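Local coordinates for LS-24 (Lathyrus sativus, PDB 3LP9), which probably binds hemin as a monomer or spermine as a dimer, one excluding the other, and may act in oxidative stress response and polyamine biosynthesis, at residues R11-N16 and I86-H91; F108-G113 and N148-K153; D192-V197 and R212-Y217. One frame throughout, in Å; residues are numbered along the deposited sequence.

The three contacts come in series along the chain. They lie in the four-bladed propeller of the hemopexin fold, whose blades are small antiparallel sheets. Contact 1 joins two blades: the loop between strands 6-11 and 17-22 meets the end of strand 82-87. Contact 2 packs the connection leaving the second blade against the outer strand, 149-157, of the third. Contact 3 stays within the last sheet, between strand 193-198 and strand 212-213 with helix 214-217. The centres of contacts 1 and 2 are about 27 Å apart, those of 1 and 3 about 23 Å. Those of contacts 2 and 3, about 31 Å apart, lie on opposite sides of the chain's centre, so packing is spread round the propeller.

Contact 1 (R11-N16 and I86-H91)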
loop_
_atom_site.group_PDB
_atom_site.type_symbol
_atom_site.label_atom_id
_atom_site.label_comp_id
_atom_site.label_asym_id
_atom_site.label_seq_id
_atom_site.Cartn_x
_atom_site.Cartn_y
_atom_site.Cartn_z
ATOM N N ARG A 11 13.543 -10.861 -15.665
ATOM C CA ARG A 11 13.678 -11.333 -17.017
ATOM C C ARG A 11 12.341 -11.371 -17.809
ATOM O O ARG A 11 11.300 -11.900 -17.333
ATOM C CB ARG A 11 14.332 -12.738 -17.009
ATOM C CG ARG A 11 14.805 -13.147 -18.417
ATOM C CD ARG A 11 15.200 -14.544 -18.558
ATOM N NE ARG A 11 14.357 -15.351 -17.740
ATOM C CZ ARG A 11 14.776 -16.417 -17.091
ATOM N NH1 ARG A 11 16.041 -16.798 -17.185
ATOM N NH2 ARG A 11 13.940 -17.072 -16.312
ATOM N N SER A 12 12.389 -10.860 -19.041
ATOM C CA SER A 12 11.214 -10.910 -19.919
ATOM C C SER A 12 11.069 -12.280 -20.555
ATOM O O SER A 12 12.050 -12.988 -20.725
ATOM C CB SER A 12 11.300 -9.847 -20.990
ATOM O OG SER A 12 10.112 -9.858 -21.770
ATOM N N SER A 13 9.837 -12.680 -20.863
ATOM C CA SER A 13 9.615 -13.932 -21.659
ATOM C C SER A 13 10.120 -13.723 -23.093
ATOM O O SER A 13 10.368 -14.703 -23.823
ATOM C CB SER A 13 8.133 -14.332 -21.683
ATOM O OG SER A 13 7.324 -13.292 -22.155
ATOM N N LYS A 14 10.235 -12.455 -23.505
ATOM C CA LYS A 14 10.834 -12.111 -24.794
ATOM C C LYS A 14 12.350 -12.250 -24.708
ATOM O O LYS A 14 13.001 -11.585 -23.896
ATOM C CB LYS A 14 10.461 -10.678 -25.251
ATOM C CG LYS A 14 8.950 -10.500 -25.545
ATOM C CD LYS A 14 8.651 -9.156 -26.120
ATOM C CE LYS A 14 9.291 -8.966 -27.465
ATOM N NZ LYS A 14 8.850 -7.615 -27.944
ATOM N N ASN A 15 12.916 -13.075 -25.580
ATOM C CA ASN A 15 14.313 -13.388 -25.519
ATOM C C ASN A 15 15.247 -12.203 -25.359
ATOM O O ASN A 15 15.116 -11.220 -26.050
ATOM C CB ASN A 15 14.652 -14.244 -26.720
ATOM C CG ASN A 15 16.079 -14.697 -26.748
ATOM O OD1 ASN A 15 16.855 -14.167 -27.525
ATOM N ND2 ASN A 15 16.421 -15.722 -25.962
ATOM N N ASN A 16 16.195 -12.310 -24.400
ATOM C CA ASN A 16 17.296 -11.351 -24.235
ATOM C C ASN A 16 16.876 -9.951 -23.778
ATOM O O ASN A 16 17.648 -9.022 -23.851
ATOM C CB ASN A 16 18.134 -11.280 -25.505
ATOM C CG ASN A 16 18.992 -12.512 -25.729
ATOM O OD1 ASN A 16 19.048 -13.472 -24.922
ATOM N ND2 ASN A 16 19.680 -12.496 -26.826
ATOM N N ILE A 86 1.668 -9.594 -11.312
ATOM C CA ILE A 86 1.198 -8.920 -12.515
ATOM C C ILE A 86 1.422 -9.714 -13.822
ATOM O O ILE A 86 2.192 -10.675 -13.877
ATOM C CB ILE A 86 1.878 -7.512 -12.698
ATOM C CG1 ILE A 86 3.345 -7.685 -13.171
ATOM C CG2 ILE A 86 1.761 -6.699 -11.422
ATOM C CD1 ILE A 86 4.080 -6.337 -13.462
ATOM N N ASP A 87 0.689 -9.300 -14.868
ATOM C CA ASP A 87 0.934 -9.764 -16.199
ATOM C C ASP A 87 1.468 -8.552 -16.909
ATOM O O ASP A 87 0.729 -7.615 -17.080
ATOM C CB ASP A 87 -0.330 -10.261 -16.895
ATOM C CG ASP A 87 0.015 -10.956 -18.221
ATOM O OD1 ASP A 87 0.605 -10.236 -19.091
ATOM O OD2 ASP A 87 -0.196 -12.203 -18.366
ATOM N N TYR A 88 2.753 -8.545 -17.289
ATOM C CA TYR A 88 3.343 -7.340 -17.879
ATOM C C TYR A 88 3.213 -7.345 -19.417
ATOM O O TYR A 88 3.845 -6.554 -20.075
ATOM C CB TYR A 88 4.821 -7.180 -17.469
ATOM C CG TYR A 88 5.681 -8.389 -17.833
ATOM C CD1 TYR A 88 5.834 -9.454 -16.922
ATOM C CD2 TYR A 88 6.300 -8.497 -19.089
ATOM C CE1 TYR A 88 6.587 -10.568 -17.239
ATOM C CE2 TYR A 88 7.061 -9.639 -19.425
ATOM C CZ TYR A 88 7.205 -10.645 -18.498
ATOM O OH TYR A 88 7.966 -11.769 -18.763
ATOM N N ALA A 89 2.411 -8.272 -19.933
ATOM C CA ALA A 89 2.075 -8.413 -21.351
ATOM C C ALA A 89 3.041 -7.697 -22.273
ATOM O O ALA A 89 2.737 -6.574 -22.734
ATOM C CB ALA A 89 0.696 -7.905 -21.565
ATOM N N PRO A 90 4.220 -8.315 -22.544
ATOM C CA PRO A 90 5.263 -7.688 -23.368
ATOM C C PRO A 90 4.938 -7.455 -24.841
ATOM O O PRO A 90 5.616 -6.654 -25.471
ATOM C CB PRO A 90 6.429 -8.659 -23.235
ATOM C CG PRO A 90 5.829 -9.937 -23.078
ATOM C CD PRO A 90 4.634 -9.681 -22.155
ATOM N N HIS A 91 3.935 -8.153 -25.387
ATOM C CA HIS A 91 3.516 -8.012 -26.781
ATOM C C HIS A 91 2.286 -7.098 -26.918
ATOM O O HIS A 91 2.320 -6.134 -27.672
ATOM C CB HIS A 91 3.196 -9.392 -27.383
ATOM C CG HIS A 91 4.323 -10.379 -27.271
ATOM N ND1 HIS A 91 4.384 -11.341 -26.277
ATOM C CD2 HIS A 91 5.447 -10.532 -28.008
ATOM C CE1 HIS A 91 5.496 -12.037 -26.414
ATOM N NE2 HIS A 91 6.149 -11.575 -27.463
HETATM O O HOH W 1 6.252 -6.882 -28.578
#
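Tyr88 reaches across to the backbone of Ser13 and makes the one direct hydrogen bond of this contact. Ser13 N donates to Tyr88 OH at 3.0 Å, near the plane of the ring and at its edge. The bond is bent, with 138° at the hydrogen. Tyr88 CG sits between its own backbone N and carbonyl carbon (chi1 57°), and the ring extends toward the serine loop. Within that loop, Ser12 OG accepts from Lys14 N at 3.1 Å. This is an ST turn, and it probably braces the backbone on both sides of the Ser13 N-H that Tyr88 OH accepts. Ser13 OG has its own hydrogen bond, to Asn73.

A water forms the second polar link. It accepts from Lys14 NZ at 2.8 Å and donates to Pro90 O at 3.2 Å.

The remaining contacts are van der Waals. The Lys14 chain runs past Pro90 and His91 in the opposite direction to theirs. Its CD lies 3.7 Å from Pro90 CB, and its CG approaches the His91 ring obliquely. A bend at chi3 (65°) turns the amine toward the water. An alanine in place of this lysine removes the amine and the CG-CD stretch, and would probably leave the water bridge to Pro90 O broken and a gap beside Pro90 and His91. Pro90 CG also touches Ser13 OG at 3.8 Å.

The loop between strands 6-11 and 17-22 here meets the chain leaving strand 82-87, so two blades are joined. Phe10 and Tyr19 of the first blade pack on the Tyr88 ring. Arg11, at the end of strand 6-11, forms a salt bridge with Asp69 of strand 66-69.

Contact 2 (F108-G113 and N148-K153); sequences FPFFEG and NSMVNK
Asn148 opens the contact by setting its amide against three residues of 108-113. Its CG is anti to the backbone N (chi1 -161°), which carries the amide out toward Phe108 and Pro109. OD1 lies 3.3 Å from Phe108 CD1, at the ring edge and near its plane. The same oxygen is 3.6 Å from Phe110 CE1, again at a ring edge. The amide plane stands 76° from the Phe110 ring. Asn148 ND2 lies 3.8 Å from Pro109 CD and donates a hydrogen bond to Val107 O, at the end of helix 104-107. That bond gives the amide a defined rotation and leaves OD1 turned to the ring edges.

Ser149 follows and contributes backbone. Its carbonyl carbon sits over one face of the Phe110 ring, offset toward the rim. Phe108 C lies over the opposite face, so main chain lies over both faces, toward the rim. Ser149 OG hydrogen-bonds to Ser147 OG. Asn148 and Ser149 both pair with Asp144, a G1 beta bulge at the start of strand 149-157.

Met150 comes last. Its CG lies 3.4 Å from Phe110 CD2 and approaches the ring obliquely. The thioether makes a Met-aromatic contact with the same ring, SD lying 5.1 Å from the centroid and 58° off the normal. SD comes within 4.5 Å of Phe111 CE1, a loose approach, while Phe110 CE2 stands over the centre of the Phe111 ring.

The two segments share no hydrogen bond. Their cohesion comes from aromatic and sulfur packing round Phe110, with one amide oxygen facing the weakly positive hydrogens of two ring edges. The amide nitrogen of Asn148 is used on Val107 O, which ties the end of helix 104-107 to the bulge.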
loop_
_atom_site.group_PDB
_atom_site.type_symbol
_atom_site.label_atom_id
_atom_site.label_comp_id
_atom_site.label_asym_id
_atom_site.label_seq_id
_atom_site.Cartn_x
_atom_site.Cartn_y
_atom_site.Cartn_z
ATOM N N PHE A 108 2.959 -14.439 1.210
ATOM C CA PHE A 108 3.961 -15.411 1.604
ATOM C C PHE A 108 3.993 -15.593 3.110
ATOM O O PHE A 108 4.859 -15.020 3.742
ATOM C CB PHE A 108 5.350 -14.978 1.091
ATOM C CG PHE A 108 5.402 -14.728 -0.385
ATOM C CD1 PHE A 108 5.355 -15.791 -1.291
ATOM C CD2 PHE A 108 5.503 -13.428 -0.877
ATOM C CE1 PHE A 108 5.395 -15.579 -2.685
ATOM C CE2 PHE A 108 5.550 -13.188 -2.283
ATOM C CZ PHE A 108 5.479 -14.260 -3.169
ATOM N N PRO A 109 3.043 -16.390 3.696
ATOM C CA PRO A 109 2.976 -16.446 5.158
ATOM C C PRO A 109 4.309 -16.806 5.857
ATOM O O PRO A 109 4.634 -16.241 6.920
ATOM C CB PRO A 109 1.830 -17.471 5.422
ATOM C CG PRO A 109 0.933 -17.264 4.194
ATOM C CD PRO A 109 1.951 -17.187 3.083
ATOM N N PHE A 110 5.050 -17.757 5.268
ATOM C CA PHE A 110 6.316 -18.234 5.856
ATOM C C PHE A 110 7.320 -17.094 6.121
ATOM O O PHE A 110 8.381 -17.333 6.734
ATOM C CB PHE A 110 6.987 -19.300 4.959
ATOM C CG PHE A 110 7.204 -18.844 3.553
ATOM C CD1 PHE A 110 6.283 -19.129 2.580
ATOM C CD2 PHE A 110 8.307 -18.102 3.214
ATOM C CE1 PHE A 110 6.464 -18.663 1.293
ATOM C CE2 PHE A 110 8.498 -17.638 1.947
ATOM C CZ PHE A 110 7.579 -17.897 0.974
ATOM N N PHE A 111 6.995 -15.869 5.667
ATOM C CA PHE A 111 7.874 -14.728 5.811
ATOM C C PHE A 111 7.511 -13.907 6.997
ATOM O O PHE A 111 8.299 -13.073 7.422
ATOM C CB PHE A 111 7.862 -13.824 4.579
ATOM C CG PHE A 111 8.942 -14.149 3.580
ATOM C CD1 PHE A 111 10.049 -14.900 3.950
ATOM C CD2 PHE A 111 8.822 -13.752 2.264
ATOM C CE1 PHE A 111 11.024 -15.257 3.026
ATOM C CE2 PHE A 111 9.775 -14.080 1.334
ATOM C CZ PHE A 111 10.893 -14.830 1.706
ATOM N N GLU A 112 6.319 -14.103 7.514
ATOM C CA GLU A 112 5.892 -13.421 8.676
ATOM C C GLU A 112 6.906 -13.567 9.784
ATOM O O GLU A 112 7.446 -14.669 10.007
ATOM C CB GLU A 112 4.575 -14.002 9.130
ATOM C CG GLU A 112 4.155 -13.595 10.484
ATOM C CD GLU A 112 2.688 -13.868 10.575
ATOM O OE1 GLU A 112 2.097 -14.085 9.455
ATOM O OE2 GLU A 112 2.076 -13.870 11.679
ATOM N N GLY A 113 7.116 -12.473 10.510
ATOM C CA GLY A 113 8.120 -12.394 11.579
ATOM C C GLY A 113 9.587 -12.665 11.169
ATOM O O GLY A 113 10.378 -13.106 12.008
ATOM N N ASN A 148 4.416 -22.704 -2.371
ATOM C CA ASN A 148 4.371 -21.497 -1.553
ATOM C C ASN A 148 5.013 -21.845 -0.225
ATOM O O ASN A 148 4.386 -21.727 0.808
ATOM C CB ASN A 148 2.932 -20.934 -1.366
ATOM C CG ASN A 148 2.935 -19.470 -0.920
ATOM O OD1 ASN A 148 3.906 -18.745 -1.216
ATOM N ND2 ASN A 148 1.878 -19.019 -0.233
ATOM N N SER A 149 6.278 -22.258 -0.276
ATOM C CA SER A 149 7.002 -22.681 0.913
ATOM C C SER A 149 8.491 -22.360 0.731
ATOM O O SER A 149 8.925 -21.961 -0.353
ATOM C CB SER A 149 6.855 -24.182 1.102
ATOM O OG SER A 149 7.581 -24.861 0.079
ATOM N N MET A 150 9.236 -22.540 1.830
ATOM C CA MET A 150 10.665 -22.388 1.889
ATOM C C MET A 150 11.352 -23.706 1.537
ATOM O O MET A 150 11.108 -24.728 2.198
ATOM C CB MET A 150 11.081 -21.939 3.283
ATOM C CG MET A 150 10.589 -20.563 3.708
ATOM S SD MET A 150 11.949 -19.482 4.245
ATOM C CE MET A 150 12.304 -20.204 5.816
ATOM N N VAL A 151 12.211 -23.718 0.512
ATOM C CA VAL A 151 12.831 -24.987 0.143
ATOM C C VAL A 151 13.910 -25.359 1.199
ATOM O O VAL A 151 13.832 -26.413 1.882
ATOM C CB VAL A 151 13.418 -24.951 -1.285
ATOM C CG1 VAL A 151 14.034 -26.307 -1.630
ATOM C CG2 VAL A 151 12.312 -24.541 -2.301
ATOM N N ASN A 152 14.953 -24.537 1.300
ATOM C CA ASN A 152 15.861 -24.632 2.450
ATOM C C ASN A 152 14.898 -24.223 3.514
ATOM O O ASN A 152 14.401 -23.063 3.473
ATOM C CB ASN A 152 16.963 -23.563 2.369
ATOM C CG ASN A 152 17.887 -23.753 1.162
ATOM O OD1 ASN A 152 17.803 -24.767 0.435
ATOM N ND2 ASN A 152 18.782 -22.774 0.939
ATOM N N LYS A 153 14.589 -25.105 4.451
ATOM C CA LYS A 153 13.654 -24.730 5.531
ATOM C C LYS A 153 14.236 -23.649 6.462
ATOM O O LYS A 153 13.559 -23.169 7.386
ATOM C CB LYS A 153 13.224 -26.000 6.336
#

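Contact 3 (D192-V197 and R212-Y217)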
loop_
_atom_site.group_PDB
_atom_site.type_symbol
_atom_site.label_atom_id
_atom_site.label_comp_id
_atom_site.label_asym_id
_atom_site.label_seq_id
_atom_site.Cartn_x
_atom_site.Cartn_y
_atom_site.Cartn_z
ATOM N N ASP A 192 26.725 1.257 -8.505
ATOM C CA ASP A 192 27.177 1.351 -9.915
ATOM C C ASP A 192 27.875 0.093 -10.401
ATOM O O ASP A 192 28.486 0.124 -11.449
ATOM C CB ASP A 192 28.127 2.549 -10.111
ATOM C CG ASP A 192 29.340 2.520 -9.178
ATOM O OD1 ASP A 192 29.259 2.071 -8.004
ATOM O OD2 ASP A 192 30.402 2.943 -9.636
ATOM N N HIS A 193 27.792 -0.976 -9.604
ATOM C CA HIS A 193 28.444 -2.262 -9.836
ATOM C C HIS A 193 27.499 -3.402 -10.101
ATOM O O HIS A 193 26.337 -3.382 -9.659
ATOM C CB HIS A 193 29.261 -2.661 -8.597
ATOM C CG HIS A 193 30.424 -1.743 -8.334
ATOM N ND1 HIS A 193 30.313 -0.598 -7.560
ATOM C CD2 HIS A 193 31.707 -1.793 -8.776
ATOM C CE1 HIS A 193 31.490 -0.001 -7.519
ATOM N NE2 HIS A 193 32.344 -0.701 -8.254
ATOM N N TYR A 194 28.003 -4.412 -10.793
ATOM C CA TYR A 194 27.184 -5.579 -11.122
ATOM C C TYR A 194 28.149 -6.785 -10.999
ATOM O O TYR A 194 29.390 -6.656 -11.107
ATOM C CB TYR A 194 26.579 -5.470 -12.561
ATOM C CG TYR A 194 27.602 -5.771 -13.646
ATOM C CD1 TYR A 194 28.465 -4.779 -14.096
ATOM C CD2 TYR A 194 27.753 -7.066 -14.151
ATOM C CE1 TYR A 194 29.498 -5.074 -15.032
ATOM C CE2 TYR A 194 28.736 -7.375 -15.082
ATOM C CZ TYR A 194 29.601 -6.403 -15.526
ATOM O OH TYR A 194 30.594 -6.712 -16.432
ATOM N N ALA A 195 27.578 -7.957 -10.807
ATOM C CA ALA A 195 28.334 -9.186 -10.786
ATOM C C ALA A 195 27.508 -10.138 -11.701
ATOM O O ALA A 195 26.284 -10.260 -11.597
ATOM C CB ALA A 195 28.438 -9.681 -9.385
ATOM N N ARG A 196 28.176 -10.698 -12.693
ATOM C CA ARG A 196 27.573 -11.699 -13.559
ATOM C C ARG A 196 28.018 -13.029 -12.974
ATOM O O ARG A 196 29.170 -13.369 -13.022
ATOM C CB ARG A 196 28.064 -11.548 -14.988
ATOM C CG ARG A 196 27.423 -12.558 -15.855
ATOM C CD ARG A 196 28.382 -12.962 -16.880
ATOM N NE ARG A 196 27.834 -13.138 -18.236
ATOM C CZ ARG A 196 28.530 -12.795 -19.312
ATOM N NH1 ARG A 196 29.714 -12.217 -19.148
ATOM N NH2 ARG A 196 28.033 -12.989 -20.526
ATOM N N VAL A 197 27.077 -13.761 -12.382
ATOM C CA VAL A 197 27.432 -15.026 -11.682
ATOM C C VAL A 197 26.944 -16.260 -12.429
ATOM O O VAL A 197 25.912 -16.223 -13.087
ATOM C CB VAL A 197 26.849 -14.997 -10.224
ATOM C CG1 VAL A 197 27.171 -16.207 -9.492
ATOM C CG2 VAL A 197 27.432 -13.810 -9.475
ATOM N N ARG A 212 32.265 -5.477 -11.843
ATOM C CA ARG A 212 32.531 -4.341 -12.712
ATOM C C ARG A 212 31.451 -3.315 -12.648
ATOM O O ARG A 212 30.500 -3.400 -11.842
ATOM C CB ARG A 212 32.768 -4.825 -14.150
ATOM C CG ARG A 212 34.093 -5.570 -14.388
ATOM C CD ARG A 212 33.992 -6.665 -15.416
ATOM N NE ARG A 212 35.253 -7.390 -15.609
ATOM C CZ ARG A 212 36.288 -6.921 -16.296
ATOM N NH1 ARG A 212 36.208 -5.699 -16.869
ATOM N NH2 ARG A 212 37.412 -7.630 -16.366
ATOM N N GLU A 213 31.598 -2.304 -13.490
ATOM C CA GLU A 213 30.655 -1.198 -13.571
ATOM C C GLU A 213 29.621 -1.460 -14.610
ATOM O O GLU A 213 29.944 -1.916 -15.699
ATOM C CB GLU A 213 31.368 0.099 -13.850
ATOM C CG GLU A 213 32.544 0.210 -12.999
ATOM C CD GLU A 213 32.660 1.510 -12.290
ATOM O OE1 GLU A 213 32.403 2.538 -12.952
ATOM O OE2 GLU A 213 33.059 1.528 -11.078
ATOM N N ILE A 214 28.362 -1.219 -14.190
ATOM C CA ILE A 214 27.146 -1.412 -14.974
ATOM C C ILE A 214 27.240 -0.802 -16.416
ATOM O O ILE A 214 27.010 -1.511 -17.415
ATOM C CB ILE A 214 25.889 -0.840 -14.193
ATOM C CG1 ILE A 214 25.561 -1.695 -12.948
ATOM C CG2 ILE A 214 24.697 -0.782 -15.109
ATOM C CD1 ILE A 214 24.589 -1.069 -12.036
ATOM N N VAL A 215 27.645 0.475 -16.491
ATOM C CA VAL A 215 27.724 1.272 -17.737
ATOM C C VAL A 215 28.945 0.945 -18.608
ATOM O O VAL A 215 28.999 1.366 -19.756
ATOM C CB VAL A 215 27.597 2.853 -17.447
ATOM C CG1 VAL A 215 26.308 3.125 -16.649
ATOM C CG2 VAL A 215 28.762 3.399 -16.670
ATOM N N ASP A 216 29.913 0.206 -18.051
ATOM C CA ASP A 216 31.086 -0.279 -18.775
ATOM C C ASP A 216 30.653 -1.477 -19.567
ATOM O O ASP A 216 31.076 -1.673 -20.706
ATOM C CB ASP A 216 32.173 -0.705 -17.805
ATOM C CG ASP A 216 32.937 0.478 -17.247
ATOM O OD1 ASP A 216 32.879 1.553 -17.866
ATOM O OD2 ASP A 216 33.588 0.355 -16.168
ATOM N N TYR A 217 29.785 -2.257 -18.938
ATOM C CA TYR A 217 29.253 -3.507 -19.475
ATOM C C TYR A 217 28.097 -3.283 -20.452
ATOM O O TYR A 217 27.975 -3.976 -21.453
ATOM C CB TYR A 217 28.818 -4.437 -18.311
ATOM C CG TYR A 217 28.362 -5.810 -18.718
ATOM C CD1 TYR A 217 29.229 -6.724 -19.303
ATOM C CD2 TYR A 217 27.069 -6.243 -18.442
ATOM C CE1 TYR A 217 28.785 -7.996 -19.627
ATOM C CE2 TYR A 217 26.671 -7.499 -18.781
ATOM C CZ TYR A 217 27.507 -8.342 -19.388
ATOM O OH TYR A 217 27.033 -9.604 -19.737
HETATM O O HOH W 2 28.022 1.777 -13.660
#
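Tyr194 and Tyr217 form the tight side of this contact, in an offset stack. Their ring centroids are 4.6 Å apart and the planes 23° from parallel. Tyr217 CG is anti to the backbone N (chi1 -175°), which carries its ring from helix 214-217 over the Tyr194 face. Tyr194 CE1 packs 3.4 Å from Arg212 CB. In the backbone, Tyr194 and Arg212 are an antiparallel hydrogen-bonded pair: Tyr194 N to Arg212 O at 2.9 Å, and Arg212 N to Tyr194 O at 3.2 Å. Ile214 N donates to Asp192 O at 3.1 Å, from above the carbonyl plane. A water joins Asp192 O to Val215 N.

On the looser side Arg212 is exposed: its chain bends at chi2, turns away from the contact and bonds through NE to Asp209 O. The Asp192 and Glu213 side chains lie side by side, with Asp192 OD2 and Glu213 OE2 3.3 Å apart.

Tyr217 OH sits over the centre of the Arg196 guanidinium and bonds to Tyr187 OH, while Arg196 NE pairs with Glu185. Aromatic stacking and backbone bonds fasten the helix to the last blade's sheet. The close carboxylates would probably repel if both were charged, which could favour protonation of one.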